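Local structure of pullulanase (Klebsiella oxytoca, 2YOC) at residues L645-L650 against W679-A684. The protein hydrolyses the alpha-1,6-glucosidic linkages of pullulan and related branched glucans, and is a substrate of a type 2 secretion system. Numbering follows the deposited sequence.
Sequences LIADSL and WERIKA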
loop_
_atom_site.group_PDB
_atom_site.type_symbol
_atom_site.label_atom_id
_atom_site.label_comp_id
_atom_site.label_asym_id
_atom_site.label_seq_id
_atom_site.Cartn_x
_atom_site.Cartn_y
_atom_site.Cartn_z
ATOM N N LEU B 645 -10.833 -40.430 20.831
ATOM C CA LEU B 645 -12.016 -40.177 21.641
ATOM C C LEU B 645 -12.968 -39.236 20.910
ATOM O O LEU B 645 -14.153 -39.582 20.775
ATOM C CB LEU B 645 -11.653 -39.608 23.012
ATOM C CG LEU B 645 -12.802 -39.583 24.035
ATOM C CD1 LEU B 645 -12.309 -39.999 25.413
ATOM C CD2 LEU B 645 -13.499 -38.233 24.070
ATOM N N ILE B 646 -12.451 -38.058 20.432
ATOM C CA ILE B 646 -13.233 -37.049 19.700
ATOM C C ILE B 646 -13.972 -37.689 18.499
ATOM O O ILE B 646 -15.196 -37.553 18.398
ATOM C CB ILE B 646 -12.378 -35.845 19.248
ATOM C CG1 ILE B 646 -11.739 -35.127 20.437
ATOM C CG2 ILE B 646 -13.197 -34.867 18.404
ATOM C CD1 ILE B 646 -10.559 -34.187 20.065
ATOM N N ALA B 647 -13.233 -38.416 17.625
ATOM C CA ALA B 647 -13.826 -39.046 16.474
ATOM C C ALA B 647 -14.932 -40.022 16.842
ATOM O O ALA B 647 -16.016 -39.961 16.239
ATOM C CB ALA B 647 -12.763 -39.736 15.669
ATOM N N ASP B 648 -14.673 -40.903 17.846
ATOM C CA ASP B 648 -15.632 -41.926 18.270
ATOM C C ASP B 648 -16.859 -41.253 18.857
ATOM O O ASP B 648 -17.979 -41.745 18.673
ATOM C CB ASP B 648 -15.024 -42.906 19.282
ATOM C CG ASP B 648 -13.880 -43.779 18.818
ATOM O OD1 ASP B 648 -13.721 -43.951 17.601
ATOM O OD2 ASP B 648 -13.181 -44.355 19.686
ATOM N N SER B 649 -16.658 -40.110 19.538
ATOM C CA SER B 649 -17.768 -39.374 20.110
ATOM C C SER B 649 -18.671 -38.839 19.008
ATOM O O SER B 649 -19.877 -39.056 19.047
ATOM C CB SER B 649 -17.274 -38.223 20.970
ATOM O OG SER B 649 -18.414 -37.658 21.597
ATOM N N LEU B 650 -18.082 -38.184 18.000
ATOM C CA LEU B 650 -18.827 -37.617 16.888
ATOM C C LEU B 650 -19.574 -38.695 16.102
ATOM O O LEU B 650 -20.697 -38.454 15.665
ATOM C CB LEU B 650 -17.935 -36.757 16.000
ATOM C CG LEU B 650 -17.335 -35.499 16.642
ATOM C CD1 LEU B 650 -16.030 -35.142 15.983
ATOM C CD2 LEU B 650 -18.291 -34.320 16.566
ATOM N N TRP B 679 -13.167 -35.443 10.329
ATOM C CA TRP B 679 -14.103 -35.201 9.272
ATOM C C TRP B 679 -14.177 -36.372 8.277
ATOM O O TRP B 679 -15.268 -36.887 8.045
ATOM C CB TRP B 679 -13.827 -33.886 8.593
ATOM C CG TRP B 679 -14.993 -33.414 7.769
ATOM C CD1 TRP B 679 -16.318 -33.468 8.102
ATOM C CD2 TRP B 679 -14.931 -32.814 6.476
ATOM N NE1 TRP B 679 -17.084 -32.982 7.076
ATOM C CE2 TRP B 679 -16.258 -32.527 6.084
ATOM C CE3 TRP B 679 -13.877 -32.469 5.620
ATOM C CZ2 TRP B 679 -16.556 -31.887 4.887
ATOM C CZ3 TRP B 679 -14.177 -31.855 4.420
ATOM C CH2 TRP B 679 -15.499 -31.558 4.069
ATOM N N GLU B 680 -13.021 -36.864 7.782
ATOM C CA GLU B 680 -13.021 -37.994 6.866
ATOM C C GLU B 680 -13.675 -39.223 7.499
ATOM O O GLU B 680 -14.485 -39.912 6.848
ATOM C CB GLU B 680 -11.618 -38.308 6.336
ATOM C CG GLU B 680 -11.086 -37.373 5.260
ATOM C CD GLU B 680 -12.064 -36.697 4.318
ATOM O OE1 GLU B 680 -12.764 -37.416 3.569
ATOM O OE2 GLU B 680 -12.110 -35.445 4.312
ATOM N N ARG B 681 -13.391 -39.436 8.789
ATOM C CA ARG B 681 -13.933 -40.532 9.560
ATOM C C ARG B 681 -15.456 -40.411 9.642
ATOM O O ARG B 681 -16.147 -41.326 9.205
ATOM C CB ARG B 681 -13.239 -40.603 10.927
ATOM C CG ARG B 681 -13.958 -41.485 11.918
ATOM C CD ARG B 681 -13.157 -42.677 12.429
ATOM N NE ARG B 681 -13.648 -43.108 13.748
ATOM C CZ ARG B 681 -14.815 -43.716 13.969
ATOM N NH1 ARG B 681 -15.633 -43.994 12.955
ATOM N NH2 ARG B 681 -15.178 -44.038 15.201
ATOM N N ILE B 682 -15.973 -39.270 10.086
ATOM C CA ILE B 682 -17.419 -39.066 10.195
ATOM C C ILE B 682 -18.168 -39.165 8.852
ATOM O O ILE B 682 -19.310 -39.648 8.814
ATOM C CB ILE B 682 -17.732 -37.770 10.985
ATOM C CG1 ILE B 682 -17.122 -37.804 12.407
ATOM C CG2 ILE B 682 -19.214 -37.451 11.049
ATOM C CD1 ILE B 682 -17.344 -39.107 13.214
ATOM N N LYS B 683 -17.493 -38.771 7.743
ATOM C CA LYS B 683 -18.059 -38.787 6.383
ATOM C C LYS B 683 -18.454 -40.180 5.947
ATOM O O LYS B 683 -19.363 -40.333 5.127
ATOM C CB LYS B 683 -17.135 -38.101 5.363
ATOM C CG LYS B 683 -17.291 -36.588 5.374
ATOM C CD LYS B 683 -16.878 -35.993 4.065
ATOM C CE LYS B 683 -15.502 -35.382 4.086
ATOM N NZ LYS B 683 -14.926 -35.346 2.720
ATOM N N ALA B 684 -17.818 -41.198 6.544
ATOM C CA ALA B 684 -18.119 -42.580 6.227
ATOM C C ALA B 684 -19.440 -43.054 6.866
ATOM O O ALA B 684 -19.950 -44.125 6.511
ATOM C CB ALA B 684 -16.962 -43.462 6.635
#
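Arg681 reaches across from helix 672-683 to Asp648 on helix 640-655, while Ile682 beside it packs against Leu650. The two helices are neighbours in the outer layer of the alpha/beta (TIM) barrel of the glycosidase. They follow barrel strands 586-591 and 661-664, so they lie side by side and run nearly the same way. Their segment axes cross at -28° and approach to 9.6 Å.

The salt bridge lies on the more exposed side. Arg681 leaves its helix with CG anti to the backbone N (chi1 166°), and its chain bends at chi2. Its NH2 gives a fairly straight hydrogen bond of 2.8 Å to Asp648 OD1. The oxygen lies close to the guanidinium plane and is met on its anti side. The two planar groups are turned 65° against each other. A single N-H of Arg681, on NH2, makes the bond to Asp648. The other oxygen, Asp648 OD2, is held by Tyr368 OH and by Lys644, one turn earlier. The carboxylate thus sits between two basic groups, which would probably favour its charged form. Ala647 O lies over one face of the guanidinium. Ala647 CB stands alongside the outer part of the arginine chain, 4.0 Å from Arg681 NE.

Deeper in, the contact is apolar. The CG1 branch of Ile682, anti to the carbonyl carbon (chi1 -58°), carries CD1 to the backbone of helix 640-655 and to Leu650 CB. The Leu650 side chain also touches Phe662 and Phe664 of strand 661-664, while Ala651 and Thr654 extend the surface that receives Ile682. The CD1 methyl of Ile682 ends 3.7 Å from Leu650 CB and 3.4 Å from Ala647 O.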